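Local structure of bacterioferritin (Rhodobacter capsulatus, 1JGC) at residues E9-A14 with A60-L65; V27-Q32 with K39-S44; E103-C108 with I119-I124. The protein probably stores iron in the central cavity of a 24-subunit shell, oxidising ferrous iron with dioxygen at a ferroxidase centre, and binds one heme b per dimer. One frame throughout, in Å; residues are numbered along the deposited sequence.

Interaction 1. Residues E9-A14 with A60-L65; sequences EFLNAA and ARILFL
Apolar packing of Leu-11 against Ile-62 carries this contact between the N-terminal part of helix 5-34 and the C-terminal end of helix 38-64. CB of Leu-11 lies 3.6 Å from CG1 of Ile-62, and these two residues also bring the backbones nearest each other. The Ile-62 CG1 branch stands anti to its carbonyl carbon (chi1 -74°), which carries CD1 onward to the amide of Asn-12, 3.7 Å from OD1. A second apolar touch is made by the CD1 branch of Leu-11, which meets CD1 of Leu-65 at 3.8 Å, the two side chains crossing at about a right angle, and also rests on the aliphatic CG of Arg-61. With Ile-62 cut back to an alanine, Leu-11 CB and the Asn-12 amide would probably lose this packing partner, and a gap is likely to open between the helices.

Polar groups bond outside the pair. Asn-12 binds the backbone of His-68 and Asn-70, while the Arg-61 guanidinium pairs with Asp-113 and with Glu-128 of a second subunit. With segment axes 10.0 Å apart and inclined at 157°, this is the near-antiparallel helix packing of the ferritin-like four-helix bundle.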
loop_
_atom_site.group_PDB
_atom_site.type_symbol
_atom_site.label_atom_id
_atom_site.label_comp_id
_atom_site.label_asym_id
_atom_site.label_seq_id
_atom_site.Cartn_x
_atom_site.Cartn_y
_atom_site.Cartn_z
ATOM N N GLU A 9 1.338 -46.993 36.788
ATOM C CA GLU A 9 2.018 -48.116 36.165
ATOM C C GLU A 9 1.594 -48.188 34.703
ATOM O O GLU A 9 2.425 -48.348 33.806
ATOM C CB GLU A 9 1.641 -49.416 36.869
ATOM C CG GLU A 9 2.750 -50.041 37.682
ATOM C CD GLU A 9 2.242 -51.169 38.572
ATOM O OE1 GLU A 9 1.632 -52.146 38.050
ATOM O OE2 GLU A 9 2.451 -51.069 39.800
ATOM N N PHE A 10 0.289 -48.079 34.472
ATOM C CA PHE A 10 -0.246 -48.125 33.121
ATOM C C PHE A 10 0.319 -46.985 32.277
ATOM O O PHE A 10 0.711 -47.202 31.129
ATOM C CB PHE A 10 -1.772 -48.054 33.153
ATOM C CG PHE A 10 -2.442 -49.405 33.207
ATOM C CD1 PHE A 10 -2.226 -50.341 32.198
ATOM C CD2 PHE A 10 -3.316 -49.730 34.246
ATOM C CE1 PHE A 10 -2.872 -51.586 32.220
ATOM C CE2 PHE A 10 -3.964 -50.967 34.277
ATOM C CZ PHE A 10 -3.742 -51.897 33.260
ATOM N N LEU A 11 0.364 -45.778 32.844
ATOM C CA LEU A 11 0.896 -44.621 32.132
ATOM C C LEU A 11 2.363 -44.852 31.730
ATOM O O LEU A 11 2.765 -44.541 30.608
ATOM C CB LEU A 11 0.766 -43.362 33.001
ATOM C CG LEU A 11 -0.666 -42.843 33.154
ATOM C CD1 LEU A 11 -0.732 -41.771 34.238
ATOM C CD2 LEU A 11 -1.151 -42.303 31.808
ATOM N N ASN A 12 3.156 -45.406 32.646
ATOM C CA ASN A 12 4.555 -45.680 32.352
ATOM C C ASN A 12 4.695 -46.770 31.292
ATOM O O ASN A 12 5.662 -46.793 30.537
ATOM C CB ASN A 12 5.300 -46.090 33.617
ATOM C CG ASN A 12 6.095 -44.955 34.206
ATOM O OD1 ASN A 12 6.882 -44.306 33.511
ATOM N ND2 ASN A 12 5.904 -44.706 35.494
ATOM N N ALA A 13 3.732 -47.681 31.232
ATOM C CA ALA A 13 3.799 -48.732 30.232
ATOM C C ALA A 13 3.450 -48.108 28.882
ATOM O O ALA A 13 4.081 -48.397 27.868
ATOM C CB ALA A 13 2.832 -49.867 30.572
ATOM N N ALA A 14 2.443 -47.244 28.879
ATOM C CA ALA A 14 2.041 -46.571 27.658
ATOM C C ALA A 14 3.209 -45.712 27.157
ATOM O O ALA A 14 3.463 -45.628 25.956
ATOM C CB ALA A 14 0.824 -45.714 27.920
ATOM N N ALA A 60 3.826 -35.735 31.471
ATOM C CA ALA A 60 3.263 -34.650 32.272
ATOM C C ALA A 60 2.173 -35.158 33.212
ATOM O O ALA A 60 2.088 -34.746 34.367
ATOM C CB ALA A 60 2.704 -33.554 31.366
ATOM N N ARG A 61 1.344 -36.065 32.718
ATOM C CA ARG A 61 0.274 -36.605 33.537
ATOM C C ARG A 61 0.864 -37.421 34.676
ATOM O O ARG A 61 0.347 -37.405 35.792
ATOM C CB ARG A 61 -0.645 -37.480 32.694
ATOM C CG ARG A 61 -1.799 -38.083 33.459
ATOM C CD ARG A 61 -2.727 -37.024 34.019
ATOM N NE ARG A 61 -3.846 -37.635 34.730
ATOM C CZ ARG A 61 -4.759 -36.957 35.414
ATOM N NH1 ARG A 61 -4.693 -35.632 35.481
ATOM N NH2 ARG A 61 -5.727 -37.606 36.047
ATOM N N ILE A 62 1.948 -38.133 34.398
ATOM C CA ILE A 62 2.587 -38.942 35.423
ATOM C C ILE A 62 3.133 -38.058 36.544
ATOM O O ILE A 62 2.938 -38.346 37.719
ATOM C CB ILE A 62 3.735 -39.782 34.835
ATOM C CG1 ILE A 62 3.161 -40.947 34.025
ATOM C CG2 ILE A 62 4.647 -40.273 35.949
ATOM C CD1 ILE A 62 4.211 -41.788 33.313
ATOM N N LEU A 63 3.813 -36.978 36.182
ATOM C CA LEU A 63 4.369 -36.089 37.192
ATOM C C LEU A 63 3.264 -35.461 38.029
ATOM O O LEU A 63 3.391 -35.336 39.237
ATOM C CB LEU A 63 5.215 -35.000 36.536
ATOM C CG LEU A 63 6.560 -35.456 35.970
ATOM C CD1 LEU A 63 7.238 -34.290 35.274
ATOM C CD2 LEU A 63 7.429 -35.989 37.092
ATOM N N PHE A 64 2.175 -35.069 37.382
ATOM C CA PHE A 64 1.065 -34.471 38.102
ATOM C C PHE A 64 0.504 -35.440 39.143
ATOM O O PHE A 64 0.151 -35.027 40.243
ATOM C CB PHE A 64 -0.041 -34.072 37.130
ATOM C CG PHE A 64 -1.289 -33.605 37.804
ATOM C CD1 PHE A 64 -1.281 -32.467 38.595
ATOM C CD2 PHE A 64 -2.476 -34.315 37.663
ATOM C CE1 PHE A 64 -2.446 -32.043 39.238
ATOM C CE2 PHE A 64 -3.635 -33.900 38.299
ATOM C CZ PHE A 64 -3.620 -32.760 39.091
ATOM N N LEU A 65 0.410 -36.721 38.784
ATOM C CA LEU A 65 -0.094 -37.747 39.693
ATOM C C LEU A 65 0.993 -38.137 40.675
ATOM O O LEU A 65 0.866 -39.120 41.394
ATOM C CB LEU A 65 -0.549 -38.989 38.922
ATOM C CG LEU A 65 -1.774 -38.815 38.010
ATOM C CD1 LEU A 65 -2.139 -40.143 37.360
ATOM C CD2 LEU A 65 -2.947 -38.272 38.821
#

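Interaction 2. Residues V27-Q32 with K39-S44; sequences VHFRLQ and KMAKKS
Gln-32 reaches across to segment 39-44 with its chain extended beyond CG and lies at about a right angle to the Met-40 side chain. Its aliphatic part packs on the second segment: CB sits 3.9 Å from CB of Ala-41, and CG comes to 4.0 Å from CG of Met-40. Met-40 sends its CG anti to the backbone N (chi1 174°), which sets the thioether across the glutamine chain.

Phe-29, too, meets Ala-41, with the CD1 corner of its ring 3.8 Å from the methyl CB and 3.3 Å from the carbonyl O, which it approaches obliquely. Ser-44 packs against the Phe-29 backbone, its CB 3.8 Å from both CA and CB of Phe-29. Small side chains at Ala-41 and Ser-44 suit the close spacing, with Phe-29 and Ala-41 CA atoms 4.4 Å apart and the segment axes at 7.8 Å.

Running almost antiparallel, at 166°, the segments form a closely packed helical hairpin of the ferritin-like four-helix bundle, joined by the short turn between helix 5-34 and helix 38-64. Thr-86 of helix 83-111 packs against both His-28 and Met-40, Trp-26 meets the Phe-29 ring edge-to-face, and neighbouring subunits pack on both helices.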
loop_
_atom_site.group_PDB
_atom_site.type_symbol
_atom_site.label_atom_id
_atom_site.label_comp_id
_atom_site.label_asym_id
_atom_site.label_seq_id
_atom_site.Cartn_x
_atom_site.Cartn_y
_atom_site.Cartn_z
ATOM N N VAL A 27 13.420 -44.654 12.559
ATOM C CA VAL A 27 14.345 -45.497 11.823
ATOM C C VAL A 27 13.732 -45.781 10.449
ATOM O O VAL A 27 14.422 -45.772 9.438
ATOM C CB VAL A 27 14.610 -46.840 12.559
ATOM C CG1 VAL A 27 15.493 -47.724 11.711
ATOM C CG2 VAL A 27 15.276 -46.584 13.891
ATOM N N HIS A 28 12.429 -46.023 10.422
ATOM C CA HIS A 28 11.743 -46.298 9.173
ATOM C C HIS A 28 11.823 -45.103 8.246
ATOM O O HIS A 28 11.964 -45.257 7.032
ATOM C CB HIS A 28 10.292 -46.678 9.444
ATOM C CG HIS A 28 10.124 -48.096 9.882
ATOM N ND1 HIS A 28 8.929 -48.598 10.347
ATOM C CD2 HIS A 28 10.998 -49.132 9.900
ATOM C CE1 HIS A 28 9.072 -49.881 10.627
ATOM N NE2 HIS A 28 10.319 -50.230 10.365
ATOM N N PHE A 29 11.737 -43.910 8.821
ATOM C CA PHE A 29 11.837 -42.681 8.039
ATOM C C PHE A 29 13.210 -42.661 7.357
ATOM O O PHE A 29 13.310 -42.521 6.142
ATOM C CB PHE A 29 11.654 -41.464 8.964
ATOM C CG PHE A 29 12.413 -40.241 8.530
ATOM C CD1 PHE A 29 12.177 -39.655 7.297
ATOM C CD2 PHE A 29 13.377 -39.681 9.361
ATOM C CE1 PHE A 29 12.892 -38.531 6.897
ATOM C CE2 PHE A 29 14.096 -38.553 8.967
ATOM C CZ PHE A 29 13.855 -37.978 7.737
ATOM N N ARG A 30 14.259 -42.835 8.149
ATOM C CA ARG A 30 15.613 -42.831 7.631
ATOM C C ARG A 30 15.839 -43.917 6.590
ATOM O O ARG A 30 16.416 -43.670 5.533
ATOM C CB ARG A 30 16.605 -42.972 8.784
ATOM C CG ARG A 30 16.973 -41.640 9.388
ATOM C CD ARG A 30 17.629 -40.813 8.315
ATOM N NE ARG A 30 17.696 -39.394 8.624
ATOM C CZ ARG A 30 17.874 -38.454 7.702
ATOM N NH1 ARG A 30 17.997 -38.789 6.429
ATOM N NH2 ARG A 30 17.931 -37.180 8.051
ATOM N N LEU A 31 15.376 -45.119 6.898
ATOM C CA LEU A 31 15.497 -46.250 5.993
ATOM C C LEU A 31 14.792 -45.941 4.663
ATOM O O LEU A 31 15.373 -46.087 3.588
ATOM C CB LEU A 31 14.864 -47.478 6.650
ATOM C CG LEU A 31 15.681 -48.733 6.990
ATOM C CD1 LEU A 31 17.180 -48.491 6.961
ATOM C CD2 LEU A 31 15.232 -49.198 8.350
ATOM N N GLN A 32 13.536 -45.514 4.741
ATOM C CA GLN A 32 12.771 -45.189 3.542
ATOM C C GLN A 32 13.417 -44.057 2.740
ATOM O O GLN A 32 13.338 -44.024 1.514
ATOM C CB GLN A 32 11.335 -44.821 3.934
ATOM C CG GLN A 32 10.598 -45.992 4.552
ATOM C CD GLN A 32 9.390 -45.591 5.373
ATOM O OE1 GLN A 32 9.241 -44.434 5.761
ATOM N NE2 GLN A 32 8.527 -46.559 5.658
ATOM N N LYS A 39 8.404 -39.824 -0.184
ATOM C CA LYS A 39 7.030 -39.579 0.238
ATOM C C LYS A 39 6.595 -40.518 1.343
ATOM O O LYS A 39 5.821 -40.145 2.224
ATOM C CB LYS A 39 6.100 -39.673 -0.965
ATOM C CG LYS A 39 6.562 -38.752 -2.065
ATOM C CD LYS A 39 5.644 -38.744 -3.242
ATOM C CE LYS A 39 6.114 -37.707 -4.248
ATOM N NZ LYS A 39 5.208 -37.701 -5.425
ATOM N N MET A 40 7.099 -41.743 1.302
ATOM C CA MET A 40 6.779 -42.704 2.337
ATOM C C MET A 40 7.543 -42.261 3.597
ATOM O O MET A 40 7.035 -42.328 4.715
ATOM C CB MET A 40 7.223 -44.087 1.878
ATOM C CG MET A 40 7.099 -45.183 2.893
ATOM S SD MET A 40 7.388 -46.808 2.131
ATOM C CE MET A 40 6.188 -47.785 3.066
ATOM N N ALA A 41 8.760 -41.774 3.392
ATOM C CA ALA A 41 9.610 -41.323 4.481
ATOM C C ALA A 41 9.016 -40.158 5.271
ATOM O O ALA A 41 9.048 -40.158 6.505
ATOM C CB ALA A 41 10.979 -40.935 3.936
ATOM N N LYS A 42 8.469 -39.170 4.564
ATOM C CA LYS A 42 7.899 -38.008 5.230
ATOM C C LYS A 42 6.735 -38.375 6.120
ATOM O O LYS A 42 6.537 -37.756 7.161
ATOM C CB LYS A 42 7.480 -36.951 4.208
ATOM C CG LYS A 42 8.669 -36.410 3.444
ATOM C CD LYS A 42 8.258 -35.476 2.319
ATOM C CE LYS A 42 9.446 -35.203 1.375
ATOM N NZ LYS A 42 9.061 -34.249 0.298
ATOM N N LYS A 43 5.971 -39.384 5.721
ATOM C CA LYS A 43 4.841 -39.807 6.526
ATOM C C LYS A 43 5.354 -40.423 7.828
ATOM O O LYS A 43 4.827 -40.147 8.911
ATOM C CB LYS A 43 3.985 -40.806 5.757
ATOM C CG LYS A 43 2.703 -41.198 6.471
ATOM C CD LYS A 43 1.873 -39.980 6.853
ATOM C CE LYS A 43 0.624 -40.383 7.630
ATOM N NZ LYS A 43 -0.112 -39.195 8.165
ATOM N N SER A 44 6.397 -41.245 7.724
ATOM C CA SER A 44 6.981 -41.868 8.907
ATOM C C SER A 44 7.515 -40.813 9.873
ATOM O O SER A 44 7.380 -40.958 11.092
ATOM C CB SER A 44 8.113 -42.820 8.518
ATOM O OG SER A 44 7.597 -43.987 7.922
#

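Interaction 3. Residues E103-C108 with I119-I124; sequences EARDYC and IFESLI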
loop_
_atom_site.group_PDB
_atom_site.type_symbol
_atom_site.label_atom_id
_atom_site.label_comp_id
_atom_site.label_asym_id
_atom_site.label_seq_id
_atom_site.Cartn_x
_atom_site.Cartn_y
_atom_site.Cartn_z
ATOM N N GLU A 103 -6.848 -51.650 27.843
ATOM C CA GLU A 103 -6.706 -52.264 29.151
ATOM C C GLU A 103 -6.549 -51.162 30.204
ATOM O O GLU A 103 -7.287 -51.110 31.193
ATOM C CB GLU A 103 -5.469 -53.147 29.115
ATOM C CG GLU A 103 -5.436 -54.276 30.099
ATOM C CD GLU A 103 -4.165 -55.106 29.938
ATOM O OE1 GLU A 103 -3.899 -55.571 28.791
ATOM O OE2 GLU A 103 -3.447 -55.280 30.955
ATOM N N ALA A 104 -5.581 -50.276 29.979
ATOM C CA ALA A 104 -5.332 -49.174 30.900
ATOM C C ALA A 104 -6.600 -48.343 31.027
ATOM O O ALA A 104 -7.014 -47.972 32.122
ATOM C CB ALA A 104 -4.186 -48.304 30.386
ATOM N N ARG A 105 -7.220 -48.067 29.892
ATOM C CA ARG A 105 -8.431 -47.274 29.856
ATOM C C ARG A 105 -9.525 -47.878 30.755
ATOM O O ARG A 105 -10.133 -47.166 31.563
ATOM C CB ARG A 105 -8.879 -47.136 28.394
ATOM C CG ARG A 105 -10.114 -46.320 28.183
ATOM C CD ARG A 105 -11.306 -47.227 28.218
ATOM N NE ARG A 105 -12.522 -46.465 28.421
ATOM C CZ ARG A 105 -13.570 -46.933 29.077
ATOM N NH1 ARG A 105 -13.540 -48.161 29.585
ATOM N NH2 ARG A 105 -14.637 -46.163 29.236
ATOM N N ASP A 106 -9.774 -49.181 30.638
ATOM C CA ASP A 106 -10.777 -49.809 31.495
ATOM C C ASP A 106 -10.421 -49.623 32.971
ATOM O O ASP A 106 -11.289 -49.295 33.784
ATOM C CB ASP A 106 -10.904 -51.309 31.207
ATOM C CG ASP A 106 -11.683 -51.599 29.937
ATOM O OD1 ASP A 106 -12.569 -50.797 29.573
ATOM O OD2 ASP A 106 -11.423 -52.645 29.310
ATOM N N TYR A 107 -9.151 -49.827 33.316
ATOM C CA TYR A 107 -8.745 -49.679 34.706
ATOM C C TYR A 107 -8.948 -48.262 35.229
ATOM O O TYR A 107 -9.372 -48.084 36.368
ATOM C CB TYR A 107 -7.287 -50.090 34.916
ATOM C CG TYR A 107 -6.893 -50.006 36.373
ATOM C CD1 TYR A 107 -7.339 -50.957 37.296
ATOM C CD2 TYR A 107 -6.149 -48.922 36.852
ATOM C CE1 TYR A 107 -7.055 -50.820 38.657
ATOM C CE2 TYR A 107 -5.862 -48.776 38.207
ATOM C CZ TYR A 107 -6.320 -49.720 39.104
ATOM O OH TYR A 107 -6.080 -49.534 40.451
ATOM N N CYS A 108 -8.643 -47.254 34.412
ATOM C CA CYS A 108 -8.824 -45.873 34.843
ATOM C C CYS A 108 -10.293 -45.622 35.153
ATOM O O CYS A 108 -10.624 -44.959 36.129
ATOM C CB CYS A 108 -8.344 -44.902 33.764
ATOM S SG CYS A 108 -6.536 -44.815 33.625
ATOM N N ILE A 119 -7.440 -39.618 28.504
ATOM C CA ILE A 119 -6.176 -39.573 27.791
ATOM C C ILE A 119 -6.043 -40.878 27.008
ATOM O O ILE A 119 -5.638 -40.878 25.844
ATOM C CB ILE A 119 -4.987 -39.423 28.749
ATOM C CG1 ILE A 119 -4.953 -37.998 29.305
ATOM C CG2 ILE A 119 -3.691 -39.762 28.029
ATOM C CD1 ILE A 119 -3.843 -37.755 30.305
ATOM N N PHE A 120 -6.394 -41.995 27.636
ATOM C CA PHE A 120 -6.315 -43.270 26.936
ATOM C C PHE A 120 -7.367 -43.372 25.832
ATOM O O PHE A 120 -7.146 -44.050 24.824
ATOM C CB PHE A 120 -6.433 -44.444 27.912
ATOM C CG PHE A 120 -5.190 -44.678 28.715
ATOM C CD1 PHE A 120 -4.014 -45.085 28.096
ATOM C CD2 PHE A 120 -5.181 -44.469 30.088
ATOM C CE1 PHE A 120 -2.847 -45.281 28.830
ATOM C CE2 PHE A 120 -4.013 -44.664 30.827
ATOM C CZ PHE A 120 -2.846 -45.070 30.193
ATOM N N GLU A 121 -8.504 -42.701 26.003
ATOM C CA GLU A 121 -9.516 -42.747 24.953
ATOM C C GLU A 121 -9.003 -41.902 23.789
ATOM O O GLU A 121 -9.255 -42.198 22.616
ATOM C CB GLU A 121 -10.863 -42.221 25.449
ATOM C CG GLU A 121 -11.446 -43.035 26.579
ATOM C CD GLU A 121 -12.962 -43.106 26.534
ATOM O OE1 GLU A 121 -13.575 -42.289 25.820
ATOM O OE2 GLU A 121 -13.542 -43.978 27.220
ATOM N N SER A 122 -8.259 -40.854 24.118
ATOM C CA SER A 122 -7.695 -39.996 23.090
ATOM C C SER A 122 -6.594 -40.780 22.351
ATOM O O SER A 122 -6.528 -40.759 21.122
ATOM C CB SER A 122 -7.133 -38.721 23.722
ATOM O OG SER A 122 -6.396 -37.973 22.777
ATOM N N LEU A 123 -5.744 -41.481 23.098
ATOM C CA LEU A 123 -4.693 -42.271 22.474
ATOM C C LEU A 123 -5.292 -43.386 21.613
ATOM O O LEU A 123 -4.842 -43.630 20.490
ATOM C CB LEU A 123 -3.776 -42.871 23.533
ATOM C CG LEU A 123 -2.877 -41.892 24.297
ATOM C CD1 LEU A 123 -2.146 -42.637 25.416
ATOM C CD2 LEU A 123 -1.876 -41.245 23.342
ATOM N N ILE A 124 -6.308 -44.063 22.136
ATOM C CA ILE A 124 -6.967 -45.136 21.398
ATOM C C ILE A 124 -7.506 -44.577 20.090
ATOM O O ILE A 124 -7.349 -45.195 19.042
ATOM C CB ILE A 124 -8.138 -45.757 22.217
ATOM C CG1 ILE A 124 -7.573 -46.597 23.368
ATOM C CG2 ILE A 124 -9.039 -46.609 21.317
ATOM C CD1 ILE A 124 -8.619 -47.098 24.332
#
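Phe-120 points its ring into segment 103-108, where CB of Ala-104 sits over the centre of one face as a CH-pi contact, 3.6 Å from the ring centroid. The Cys-108 sulfur approaches the ring's edge, SG 3.8 Å from Phe-120 CE2, a sulfur-aromatic contact. CB of Phe-120 meets CB of Arg-105 at 3.7 Å.

Next, Glu-121 supplies the polar half. Arg-105 grips Glu-121 OE2 side-on with two nitrogens: NE at 2.9 Å, fairly straight (N-H...O 153°) and on the oxygen's anti lone pair, and NH2 at 3.2 Å, more bent (139°) and nearly along the C-O direction. OE2 lies close to the guanidinium plane, and the carboxylate is turned 30° from it. The arginine chain bends at chi2 to reach it, and Arg-105 NH1 forms a salt bridge with Asp-106 OD1 at 2.8 Å, its hydrogen bond weak. Lys-117 of a neighbouring subunit also pairs with OE2, so two cationic residues share one oxygen of this buried residue, which would probably favour the charged carboxylate.

Ile-124 ends the contact with CD1 4.1 Å from CB of Arg-105. An apolar inner face with a salt-bridge network at the subunit boundary fits neighbouring antiparallel helices of a ferritin-like four-helix bundle.

Interactions 1 and 3 occupy the same end of the subunit, their centres about 12 Å apart, and pack continuously: Leu-11 CD2 meets Phe-120 CZ at 3.6 Å, and Phe-10 CD1 meets Ala-104 CB at 3.4 Å. Together they join all four long helices. Interaction 2 lies beyond the chain's centre, about 29 Å from each of the others between centres, yet pairs the same two helices as interaction 1. Residues of the dinuclear iron site, metal-free here, and of the heme pocket lie along the bundle between these ends. Between side chains, Leu-11 is about 9 Å from Glu-18 and Ile-124 about 6 Å from Glu-127; the Phe-29 side chain is about 7 Å from the heme.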